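Local atomic coordinates of N-acetylneuraminate epimerase (Escherichia coli, PDB entry 2UVK), a protein that accelerates mutarotation of sialic acid in the bacterial periplasm, converting the alpha anomer of N-acetylneuraminate to the beta anomer. Residues N140-G143 with T147-D150; K168-F173 with N227-N232; S254-G259 with I338-N343; G301-G306 with D334-T339. All blocks are in the same frame, centred on the assembly; numbering follows the deposited sequence.

Contact 1: residues N140-G143 with T147-D150; sequences NEAG and TAID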
loop_
_atom_site.group_PDB
_atom_site.type_symbol
_atom_site.label_atom_id
_atom_site.label_comp_id
_atom_site.label_asym_id
_atom_site.label_seq_id
_atom_site.Cartn_x
_atom_site.Cartn_y
_atom_site.Cartn_z
ATOM N N ASN B 140 19.614 7.535 -7.078
ATOM C CA ASN B 140 19.849 8.014 -8.444
ATOM C C ASN B 140 20.081 9.538 -8.458
ATOM O O ASN B 140 20.981 10.045 -9.163
ATOM C CB ASN B 140 18.657 7.647 -9.328
ATOM C CG ASN B 140 18.836 8.102 -10.767
ATOM O OD1 ASN B 140 19.724 7.625 -11.461
ATOM N ND2 ASN B 140 18.009 9.026 -11.203
ATOM N N GLU B 141 19.267 10.255 -7.685
ATOM C CA GLU B 141 19.376 11.700 -7.547
ATOM C C GLU B 141 20.729 12.094 -6.917
ATOM O O GLU B 141 21.344 13.092 -7.356
ATOM C CB GLU B 141 18.211 12.249 -6.717
ATOM C CG GLU B 141 18.191 13.774 -6.655
ATOM C CD GLU B 141 16.921 14.354 -6.055
ATOM O OE1 GLU B 141 15.844 13.710 -6.127
ATOM O OE2 GLU B 141 17.015 15.479 -5.507
ATOM N N ALA B 142 21.174 11.336 -5.911
ATOM C CA ALA B 142 22.429 11.606 -5.179
ATOM C C ALA B 142 23.637 11.486 -6.089
ATOM O O ALA B 142 24.622 12.246 -5.935
ATOM C CB ALA B 142 22.582 10.654 -4.002
ATOM N N GLY B 143 23.614 10.522 -7.000
ATOM C CA GLY B 143 24.716 10.341 -7.931
ATOM C C GLY B 143 25.969 9.944 -7.197
ATOM O O GLY B 143 25.960 9.018 -6.396
ATOM N N THR B 147 28.207 12.243 0.626
ATOM C CA THR B 147 27.528 12.795 1.789
ATOM C C THR B 147 26.018 12.655 1.614
ATOM O O THR B 147 25.328 12.372 2.579
ATOM C CB THR B 147 27.932 14.247 2.104
ATOM O OG1 THR B 147 27.526 15.124 1.048
ATOM C CG2 THR B 147 29.435 14.320 2.308
ATOM N N ALA B 148 25.532 12.841 0.387
ATOM C CA ALA B 148 24.093 12.706 0.089
ATOM C C ALA B 148 23.671 11.249 0.257
ATOM O O ALA B 148 22.599 10.963 0.795
ATOM C CB ALA B 148 23.777 13.173 -1.309
ATOM N N ILE B 149 24.528 10.338 -0.184
ATOM C CA ILE B 149 24.266 8.904 -0.067
ATOM C C ILE B 149 24.200 8.491 1.393
ATOM O O ILE B 149 23.294 7.767 1.808
ATOM C CB ILE B 149 25.341 8.057 -0.821
ATOM C CG1 ILE B 149 25.230 8.293 -2.319
ATOM C CG2 ILE B 149 25.229 6.554 -0.474
ATOM C CD1 ILE B 149 26.409 7.776 -3.097
ATOM N N ASP B 150 25.148 8.978 2.196
ATOM C CA ASP B 150 25.171 8.638 3.604
ATOM C C ASP B 150 23.896 9.086 4.311
ATOM O O ASP B 150 23.377 8.356 5.165
ATOM C CB ASP B 150 26.388 9.268 4.282
ATOM C CG ASP B 150 27.696 8.650 3.835
ATOM O OD1 ASP B 150 27.735 7.550 3.245
ATOM O OD2 ASP B 150 28.746 9.295 4.083
#
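At the turn of a helical hairpin, Ala142, in the last turn of helix 129-142, meets Ala148 and Ile149 in the first turns of helix 146-157. The methyl CB of Ala142 lies 3.9 Å from CB of Ala148. The same Ala142 CB also lies 3.9 Å from CG1 of Ile149, so one methyl touches two successive residues of the facing helix. Alanine suits both positions because the chains run very close here, with CA of Ala142 only 5.6 Å from CA of Ala148. The hairpin is an insertion in a beta-propeller blade: it leaves after strand 120-125, and the chain later rejoins the same sheet as strand 169-174. Gly143 turns the chain out of the first helix with a positive phi of 65°, a conformation that glycine adopts more readily than other residues. Its carbonyl O comes 3.6 Å from CD1 of Ile149, a van der Waals touch. Ile149 reaches it through an extended outer arm: CG1 is anti to the carbonyl carbon (chi1 -67°), and chi2 of 167° carries CD1 onward across the turn. Between the helices, Asp145 OD1 accepts a hydrogen bond from Thr147 OG1 and a weak one from Ala148 N, tying down the start of the second helix. Glu141 packs instead on Met102 of the second subunit.

Contact 2: residues K168-F173 with N227-N232; sequences KFLLSF and NNLKWN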
loop_
_atom_site.group_PDB
_atom_site.type_symbol
_atom_site.label_atom_id
_atom_site.label_comp_id
_atom_site.label_asym_id
_atom_site.label_seq_id
_atom_site.Cartn_x
_atom_site.Cartn_y
_atom_site.Cartn_z
ATOM N N LYS B 168 1.129 -6.766 5.383
ATOM C CA LYS B 168 0.493 -7.744 6.273
ATOM C C LYS B 168 -0.845 -8.242 5.733
ATOM O O LYS B 168 -1.429 -9.167 6.308
ATOM C CB LYS B 168 0.274 -7.165 7.687
ATOM C CG LYS B 168 -0.741 -6.074 7.785
ATOM C CD LYS B 168 -1.013 -5.682 9.245
ATOM C CE LYS B 168 -2.045 -4.609 9.374
ATOM N NZ LYS B 168 -2.430 -4.456 10.838
ATOM N N PHE B 169 -1.343 -7.638 4.651
ATOM C CA PHE B 169 -2.619 -8.035 4.065
ATOM C C PHE B 169 -2.476 -9.333 3.305
ATOM O O PHE B 169 -1.411 -9.658 2.796
ATOM C CB PHE B 169 -3.172 -6.963 3.149
ATOM C CG PHE B 169 -3.560 -5.714 3.860
ATOM C CD1 PHE B 169 -4.779 -5.632 4.509
ATOM C CD2 PHE B 169 -2.716 -4.617 3.893
ATOM C CE1 PHE B 169 -5.160 -4.485 5.150
ATOM C CE2 PHE B 169 -3.090 -3.471 4.536
ATOM C CZ PHE B 169 -4.318 -3.412 5.184
ATOM N N LEU B 170 -3.585 -10.067 3.236
ATOM C CA LEU B 170 -3.685 -11.268 2.419
ATOM C C LEU B 170 -4.580 -10.932 1.228
ATOM O O LEU B 170 -5.716 -10.481 1.400
ATOM C CB LEU B 170 -4.301 -12.418 3.226
ATOM C CG LEU B 170 -4.362 -13.792 2.548
ATOM C CD1 LEU B 170 -3.009 -14.362 2.316
ATOM C CD2 LEU B 170 -5.202 -14.755 3.410
ATOM N N LEU B 171 -4.047 -11.138 0.023
ATOM C CA LEU B 171 -4.718 -10.796 -1.223
ATOM C C LEU B 171 -5.030 -12.089 -1.961
ATOM O O LEU B 171 -4.267 -13.048 -1.870
ATOM C CB LEU B 171 -3.781 -9.940 -2.097
ATOM C CG LEU B 171 -3.069 -8.735 -1.437
ATOM C CD1 LEU B 171 -2.120 -8.084 -2.483
ATOM C CD2 LEU B 171 -4.039 -7.751 -0.863
ATOM N N SER B 172 -6.135 -12.124 -2.695
ATOM C CA SER B 172 -6.393 -13.273 -3.563
ATOM C C SER B 172 -6.642 -12.817 -4.998
ATOM O O SER B 172 -7.391 -11.869 -5.251
ATOM C CB SER B 172 -7.554 -14.141 -3.038
ATOM O OG SER B 172 -8.791 -13.453 -3.051
ATOM N N PHE B 173 -5.961 -13.497 -5.911
ATOM C CA PHE B 173 -6.087 -13.284 -7.347
ATOM C C PHE B 173 -6.881 -14.459 -7.920
ATOM O O PHE B 173 -6.499 -15.612 -7.726
ATOM C CB PHE B 173 -4.692 -13.231 -7.977
ATOM C CG PHE B 173 -4.685 -13.345 -9.479
ATOM C CD1 PHE B 173 -4.889 -12.246 -10.279
ATOM C CD2 PHE B 173 -4.445 -14.578 -10.095
ATOM C CE1 PHE B 173 -4.864 -12.348 -11.678
ATOM C CE2 PHE B 173 -4.417 -14.660 -11.472
ATOM C CZ PHE B 173 -4.635 -13.554 -12.249
ATOM N N ASN B 227 -15.273 -21.413 9.118
ATOM C CA ASN B 227 -16.035 -20.410 8.405
ATOM C C ASN B 227 -15.261 -19.093 8.270
ATOM O O ASN B 227 -15.532 -18.298 7.379
ATOM C CB ASN B 227 -17.370 -20.154 9.127
ATOM C CG ASN B 227 -18.318 -21.364 9.098
ATOM O OD1 ASN B 227 -19.474 -21.253 9.509
ATOM N ND2 ASN B 227 -17.838 -22.513 8.620
ATOM N N ASN B 228 -14.317 -18.867 9.179
ATOM C CA ASN B 228 -13.535 -17.644 9.234
ATOM C C ASN B 228 -12.047 -17.992 9.270
ATOM O O ASN B 228 -11.632 -18.842 10.046
ATOM C CB ASN B 228 -13.900 -16.870 10.497
ATOM C CG ASN B 228 -15.366 -16.473 10.532
ATOM O OD1 ASN B 228 -15.857 -15.824 9.605
ATOM N ND2 ASN B 228 -16.069 -16.840 11.608
ATOM N N LEU B 229 -11.241 -17.322 8.442
ATOM C CA LEU B 229 -9.798 -17.520 8.460
ATOM C C LEU B 229 -9.271 -17.197 9.852
ATOM O O LEU B 229 -9.657 -16.192 10.462
ATOM C CB LEU B 229 -9.106 -16.621 7.420
ATOM C CG LEU B 229 -7.568 -16.527 7.454
ATOM C CD1 LEU B 229 -6.857 -17.831 7.161
ATOM C CD2 LEU B 229 -7.112 -15.461 6.455
ATOM N N LYS B 230 -8.421 -18.076 10.352
ATOM C CA LYS B 230 -7.802 -17.919 11.650
ATOM C C LYS B 230 -6.287 -17.922 11.498
ATOM O O LYS B 230 -5.735 -18.743 10.782
ATOM C CB LYS B 230 -8.251 -19.064 12.566
ATOM C CG LYS B 230 -7.638 -19.047 13.949
ATOM C CD LYS B 230 -8.243 -17.957 14.797
ATOM C CE LYS B 230 -7.540 -17.861 16.129
ATOM N NZ LYS B 230 -8.044 -16.699 16.918
ATOM N N TRP B 231 -5.641 -16.993 12.196
ATOM C CA TRP B 231 -4.181 -16.839 12.206
ATOM C C TRP B 231 -3.625 -17.229 13.572
ATOM O O TRP B 231 -4.160 -16.785 14.607
ATOM C CB TRP B 231 -3.809 -15.380 11.963
ATOM C CG TRP B 231 -4.237 -14.818 10.669
ATOM C CD1 TRP B 231 -5.494 -14.501 10.300
ATOM C CD2 TRP B 231 -3.387 -14.461 9.562
ATOM N NE1 TRP B 231 -5.507 -13.974 9.019
ATOM C CE2 TRP B 231 -4.221 -13.958 8.541
ATOM C CE3 TRP B 231 -2.003 -14.530 9.336
ATOM C CZ2 TRP B 231 -3.718 -13.487 7.313
ATOM C CZ3 TRP B 231 -1.499 -14.060 8.089
ATOM C CH2 TRP B 231 -2.365 -13.571 7.098
ATOM N N ASN B 232 -2.560 -18.028 13.570
ATOM C CA ASN B 232 -1.914 -18.520 14.787
ATOM C C ASN B 232 -0.416 -18.305 14.701
ATOM O O ASN B 232 0.197 -18.488 13.634
ATOM C CB ASN B 232 -2.149 -20.032 14.942
ATOM C CG ASN B 232 -3.607 -20.402 15.076
ATOM O OD1 ASN B 232 -4.135 -21.217 14.296
ATOM N ND2 ASN B 232 -4.269 -19.827 16.069
#
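Leu170 meets Leu229 and Trp231 where two neighbouring blades of the six-bladed kelch propeller lie against each other. Leu170 sits on strand 169-174, third in its four-stranded sheet, while Trp231 is on strand 230-233, the outermost strand of the next, with Leu229 just ahead of it. The backbones stay well apart, CA of Leu170 being 10.6 Å from CA of Leu229, so long side chains must span the gap. They do so by their tips, CD2 of Leu170 lying 3.7 Å from CD2 of Leu229. Both leucines hold CG anti to the backbone N (chi1 -175° for Leu170, 170° for Leu229), which puts the two CD2 methyls in touch, the side chains crossing obliquely. Leu222, on the strand beside 230-233, packs on Leu170, Leu229 and Trp231 alike, making this the dense side of the contact. Away from it the character changes. Asn227, Asn228 and Lys230 are exposed polar residues, suited to the rim of the propeller, and Trp231 is itself only partly covered, with Pro187 against it. Lys168, at the start of the other segment, turns to the dimer interface, where its NZ forms a salt bridge with Glu185 of the second subunit. A looser touch completes the contact: Leu170 CB approaches the edge of the indole, near the ring plane, 4.3 Å from CZ2 of Trp231.

Contact 3: residues S254-G259 with I338-N343; sequences SLIFAG and ITVKDN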
loop_
_atom_site.group_PDB
_atom_site.type_symbol
_atom_site.label_atom_id
_atom_site.label_comp_id
_atom_site.label_asym_id
_atom_site.label_seq_id
_atom_site.Cartn_x
_atom_site.Cartn_y
_atom_site.Cartn_z
ATOM N N SER B 254 4.841 -33.495 7.872
ATOM C CA SER B 254 5.842 -32.764 8.633
ATOM C C SER B 254 6.479 -31.685 7.770
ATOM O O SER B 254 6.907 -31.973 6.673
ATOM C CB SER B 254 6.915 -33.735 9.076
ATOM O OG SER B 254 6.294 -34.877 9.668
ATOM N N LEU B 255 6.541 -30.460 8.265
ATOM C CA LEU B 255 7.139 -29.382 7.429
ATOM C C LEU B 255 8.669 -29.494 7.418
ATOM O O LEU B 255 9.275 -29.779 8.445
ATOM C CB LEU B 255 6.766 -27.981 7.919
ATOM C CG LEU B 255 5.327 -27.579 8.232
ATOM C CD1 LEU B 255 5.361 -26.167 8.811
ATOM C CD2 LEU B 255 4.428 -27.644 7.020
ATOM N N ILE B 256 9.277 -29.265 6.253
ATOM C CA ILE B 256 10.729 -29.160 6.113
ATOM C C ILE B 256 11.077 -27.679 5.899
ATOM O O ILE B 256 10.505 -27.052 5.005
ATOM C CB ILE B 256 11.248 -29.938 4.901
ATOM C CG1 ILE B 256 10.877 -31.410 5.008
ATOM C CG2 ILE B 256 12.777 -29.790 4.793
ATOM C CD1 ILE B 256 10.970 -32.135 3.691
ATOM N N PHE B 257 11.955 -27.134 6.741
ATOM C CA PHE B 257 12.490 -25.747 6.563
ATOM C C PHE B 257 14.000 -25.811 6.571
ATOM O O PHE B 257 14.607 -26.267 7.539
ATOM C CB PHE B 257 12.023 -24.818 7.684
ATOM C CG PHE B 257 12.471 -23.353 7.529
ATOM C CD1 PHE B 257 12.138 -22.638 6.405
ATOM C CD2 PHE B 257 13.160 -22.693 8.552
ATOM C CE1 PHE B 257 12.517 -21.288 6.267
ATOM C CE2 PHE B 257 13.550 -21.369 8.422
ATOM C CZ PHE B 257 13.239 -20.665 7.248
ATOM N N ALA B 258 14.608 -25.333 5.485
ATOM C CA ALA B 258 16.055 -25.468 5.291
ATOM C C ALA B 258 16.671 -24.164 4.799
ATOM O O ALA B 258 16.073 -23.427 4.055
ATOM C CB ALA B 258 16.373 -26.582 4.319
ATOM N N GLY B 259 17.893 -23.920 5.245
ATOM C CA GLY B 259 18.678 -22.796 4.739
ATOM C C GLY B 259 18.126 -21.430 5.088
ATOM O O GLY B 259 17.442 -21.248 6.096
ATOM N N ILE B 338 15.148 -33.150 -0.138
ATOM C CA ILE B 338 15.050 -33.440 1.286
ATOM C C ILE B 338 13.790 -34.278 1.496
ATOM O O ILE B 338 12.685 -33.830 1.228
ATOM C CB ILE B 338 15.025 -32.163 2.159
ATOM C CG1 ILE B 338 16.223 -31.266 1.809
ATOM C CG2 ILE B 338 15.091 -32.509 3.643
ATOM C CD1 ILE B 338 16.256 -29.921 2.515
ATOM N N THR B 339 13.979 -35.514 1.955
ATOM C CA THR B 339 12.861 -36.407 2.228
ATOM C C THR B 339 12.860 -36.764 3.713
ATOM O O THR B 339 13.916 -36.804 4.347
ATOM C CB THR B 339 12.961 -37.715 1.426
ATOM O OG1 THR B 339 13.435 -37.462 0.092
ATOM C CG2 THR B 339 11.585 -38.416 1.379
ATOM N N VAL B 340 11.680 -37.020 4.269
ATOM C CA VAL B 340 11.599 -37.536 5.635
ATOM C C VAL B 340 11.302 -39.031 5.584
ATOM O O VAL B 340 10.298 -39.447 5.005
ATOM C CB VAL B 340 10.543 -36.808 6.507
ATOM C CG1 VAL B 340 10.867 -35.311 6.611
ATOM C CG2 VAL B 340 9.128 -37.035 5.964
ATOM N N LYS B 341 12.225 -39.824 6.128
ATOM C CA LYS B 341 11.989 -41.226 6.483
ATOM C C LYS B 341 11.930 -41.154 8.002
ATOM O O LYS B 341 12.964 -41.048 8.658
ATOM N N ASP B 342 10.717 -41.183 8.545
ATOM C CA ASP B 342 10.448 -40.741 9.913
ATOM C C ASP B 342 11.374 -41.254 11.019
ATOM O O ASP B 342 11.998 -42.306 10.875
ATOM N N ASN B 343 11.507 -40.497 12.111
ATOM C CA ASN B 343 11.082 -39.096 12.185
ATOM C C ASN B 343 12.302 -38.234 11.866
ATOM O O ASN B 343 12.614 -37.288 12.597
#
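Ile256 and Ile338 interlock between the facing sheets of two successive propeller blades, on strands 254-262 and 335-341. The short strand segments pass 8.8 Å apart at 141°, too far for backbone pairing but well suited to branched side chains. Both isoleucines share one conformation, CG2 anti to the backbone N and CG1 anti to the carbonyl carbon (chi1 -59° in Ile256, -53° in Ile338). Each thus presents two branches to the other: CG2 of Ile256 lies 3.8 Å from CG2 of Ile338, while the extended arm of Ile256 brings its CD1 to 3.4 Å from the backbone O of Ile338. The arm of Ile338 runs on to Ala258, its CD1 3.8 Å from Ala258 CB, where a small residue meets the methyl. Farther along, CG1 of Ile256 is 4.2 Å from CG1 of Val340. Replacing Ile256 with an alanine would probably open a gap between the sheets and leave Ile338 CG2 and Val340 CG1 without their mates. Beside this apolar contact, the backbone N of Val340 donates to the hydroxyl OG of Ser251, a polar tie between the blades. Between the two strands themselves no hydrogen bond forms, and the hold is dispersion and buried hydrocarbon.

Contact 4: residues G301-G306 with D334-T339; sequences GELSQG and DSVLIT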
loop_
_atom_site.group_PDB
_atom_site.type_symbol
_atom_site.label_atom_id
_atom_site.label_comp_id
_atom_site.label_asym_id
_atom_site.label_seq_id
_atom_site.Cartn_x
_atom_site.Cartn_y
_atom_site.Cartn_z
ATOM N N GLY B 301 18.612 -32.275 10.246
ATOM C CA GLY B 301 19.688 -32.574 9.324
ATOM C C GLY B 301 20.416 -31.309 8.952
ATOM O O GLY B 301 20.224 -30.250 9.574
ATOM N N GLU B 302 21.236 -31.406 7.917
ATOM C CA GLU B 302 21.944 -30.235 7.445
ATOM C C GLU B 302 22.233 -30.316 5.955
ATOM O O GLU B 302 22.356 -31.404 5.382
ATOM C CB GLU B 302 23.244 -30.062 8.225
ATOM C CG GLU B 302 24.244 -31.163 7.969
ATOM C CD GLU B 302 25.404 -31.169 8.939
ATOM O OE1 GLU B 302 25.877 -30.081 9.366
ATOM O OE2 GLU B 302 25.847 -32.290 9.263
ATOM N N LEU B 303 22.313 -29.141 5.342
ATOM C CA LEU B 303 22.790 -28.989 3.983
ATOM C C LEU B 303 24.312 -29.005 4.034
ATOM O O LEU B 303 24.884 -28.660 5.057
ATOM C CB LEU B 303 22.340 -27.636 3.433
ATOM C CG LEU B 303 20.836 -27.351 3.380
ATOM C CD1 LEU B 303 20.580 -25.922 2.862
ATOM C CD2 LEU B 303 20.123 -28.380 2.508
ATOM N N SER B 304 24.946 -29.429 2.940
ATOM C CA SER B 304 26.412 -29.445 2.828
ATOM C C SER B 304 26.984 -28.031 2.792
ATOM O O SER B 304 28.058 -27.776 3.334
ATOM C CB SER B 304 26.863 -30.208 1.576
ATOM O OG SER B 304 26.437 -29.562 0.390
ATOM N N GLN B 305 26.246 -27.122 2.160
ATOM C CA GLN B 305 26.624 -25.714 2.034
ATOM C C GLN B 305 25.434 -24.828 2.380
ATOM O O GLN B 305 24.304 -25.164 2.051
ATOM C CB GLN B 305 27.120 -25.409 0.612
ATOM C CG GLN B 305 28.500 -25.956 0.350
ATOM C CD GLN B 305 29.061 -25.610 -1.025
ATOM O OE1 GLN B 305 28.941 -24.477 -1.486
ATOM N NE2 GLN B 305 29.707 -26.590 -1.674
ATOM N N GLY B 306 25.684 -23.709 3.066
ATOM C CA GLY B 306 24.642 -22.724 3.334
ATOM C C GLY B 306 24.024 -22.208 2.050
ATOM O O GLY B 306 24.735 -22.018 1.064
ATOM N N ASP B 334 22.827 -26.329 -8.853
ATOM C CA ASP B 334 22.468 -27.694 -8.437
ATOM C C ASP B 334 21.153 -27.729 -7.663
ATOM O O ASP B 334 20.633 -26.692 -7.239
ATOM C CB ASP B 334 23.583 -28.333 -7.611
ATOM C CG ASP B 334 23.868 -27.582 -6.343
ATOM O OD1 ASP B 334 23.863 -26.331 -6.375
ATOM O OD2 ASP B 334 24.132 -28.223 -5.313
ATOM N N SER B 335 20.635 -28.942 -7.489
ATOM C CA SER B 335 19.376 -29.183 -6.804
ATOM C C SER B 335 19.575 -30.188 -5.687
ATOM O O SER B 335 20.473 -31.024 -5.754
ATOM C CB SER B 335 18.327 -29.709 -7.774
ATOM O OG SER B 335 17.926 -28.690 -8.669
ATOM N N VAL B 336 18.736 -30.074 -4.664
ATOM C CA VAL B 336 18.775 -30.932 -3.484
ATOM C C VAL B 336 17.375 -31.489 -3.280
ATOM O O VAL B 336 16.374 -30.818 -3.564
ATOM C CB VAL B 336 19.179 -30.098 -2.221
ATOM C CG1 VAL B 336 19.494 -31.009 -1.020
ATOM C CG2 VAL B 336 20.362 -29.185 -2.543
ATOM N N LEU B 337 17.299 -32.723 -2.785
ATOM C CA LEU B 337 16.037 -33.319 -2.396
ATOM C C LEU B 337 16.106 -33.656 -0.903
ATOM O O LEU B 337 17.036 -34.339 -0.450
ATOM C CB LEU B 337 15.764 -34.567 -3.233
ATOM C CG LEU B 337 14.310 -35.038 -3.250
ATOM C CD1 LEU B 337 13.328 -34.033 -3.848
ATOM C CD2 LEU B 337 14.265 -36.357 -4.027
ATOM N N ILE B 338 15.148 -33.150 -0.138
ATOM C CA ILE B 338 15.050 -33.440 1.286
ATOM C C ILE B 338 13.790 -34.278 1.496
ATOM O O ILE B 338 12.685 -33.830 1.228
ATOM C CB ILE B 338 15.025 -32.163 2.159
ATOM C CG1 ILE B 338 16.223 -31.266 1.809
ATOM C CG2 ILE B 338 15.091 -32.509 3.643
ATOM C CD1 ILE B 338 16.256 -29.921 2.515
ATOM N N THR B 339 13.979 -35.514 1.955
ATOM C CA THR B 339 12.861 -36.407 2.228
ATOM C C THR B 339 12.860 -36.764 3.713
ATOM O O THR B 339 13.916 -36.804 4.347
ATOM C CB THR B 339 12.961 -37.715 1.426
ATOM O OG1 THR B 339 13.435 -37.462 0.092
ATOM C CG2 THR B 339 11.585 -38.416 1.379
#
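Leu303 reaches Val336 and Ile338 with a single methyl. Its CD2 lies 4.2 Å from CD1 of Ile338 and 4.4 Å from CG1 of Val336. The side chains of Leu303 and Ile338 cross at about a right angle, one methyl of the leucine meeting the end of the isoleucine arm. CG of Leu303 is anti to the carbonyl carbon (chi1 -59°), and from there the fork swings over to strand 335-341, although the CB leaves the chain pointing neither at that strand nor away from it. Leucine suits a position that must reach across, and the beta-branched valine and isoleucine suit the strand that receives it.

In the next shell, the backbone of Leu303 is hydrogen-bonded to Thr287, and that of Val336 to Ile321. Ile338 is flanked within its own sheet by Ile321 and Val345, and Val336 by Val347. Just after segment 301-306, Arg307, on which Val336 also packs, forms a salt bridge with Asp334 OD2. Leu303 directly follows strand 296-302, the outer strand of one blade, so its side chain packs on the blade the chain enters next, the blade-to-blade arrangement of a kelch beta-propeller.

Contacts 1, 2 and 3 follow one another along the chain, while contact 4 ends on the same strand, 335-341, as contact 3. Those two have centres about 11 Å apart and share Ile338, which packs on Ile256, Ala258 and Leu303 and so makes them one apolar seam between the last two blades; they also touch where Gly259 N lies 4.1 Å from Leu303 CD1. Contact 2 is a comparable seam between two earlier blades, its centre about 26 Å from that of contact 3. Contact 1 stands apart, about 40 Å or more between centres from each of the others. Contacts 2, 3 and 4 thus join neighbouring blades, whereas contact 1 closes the tip of a hairpin that also touches the second subunit.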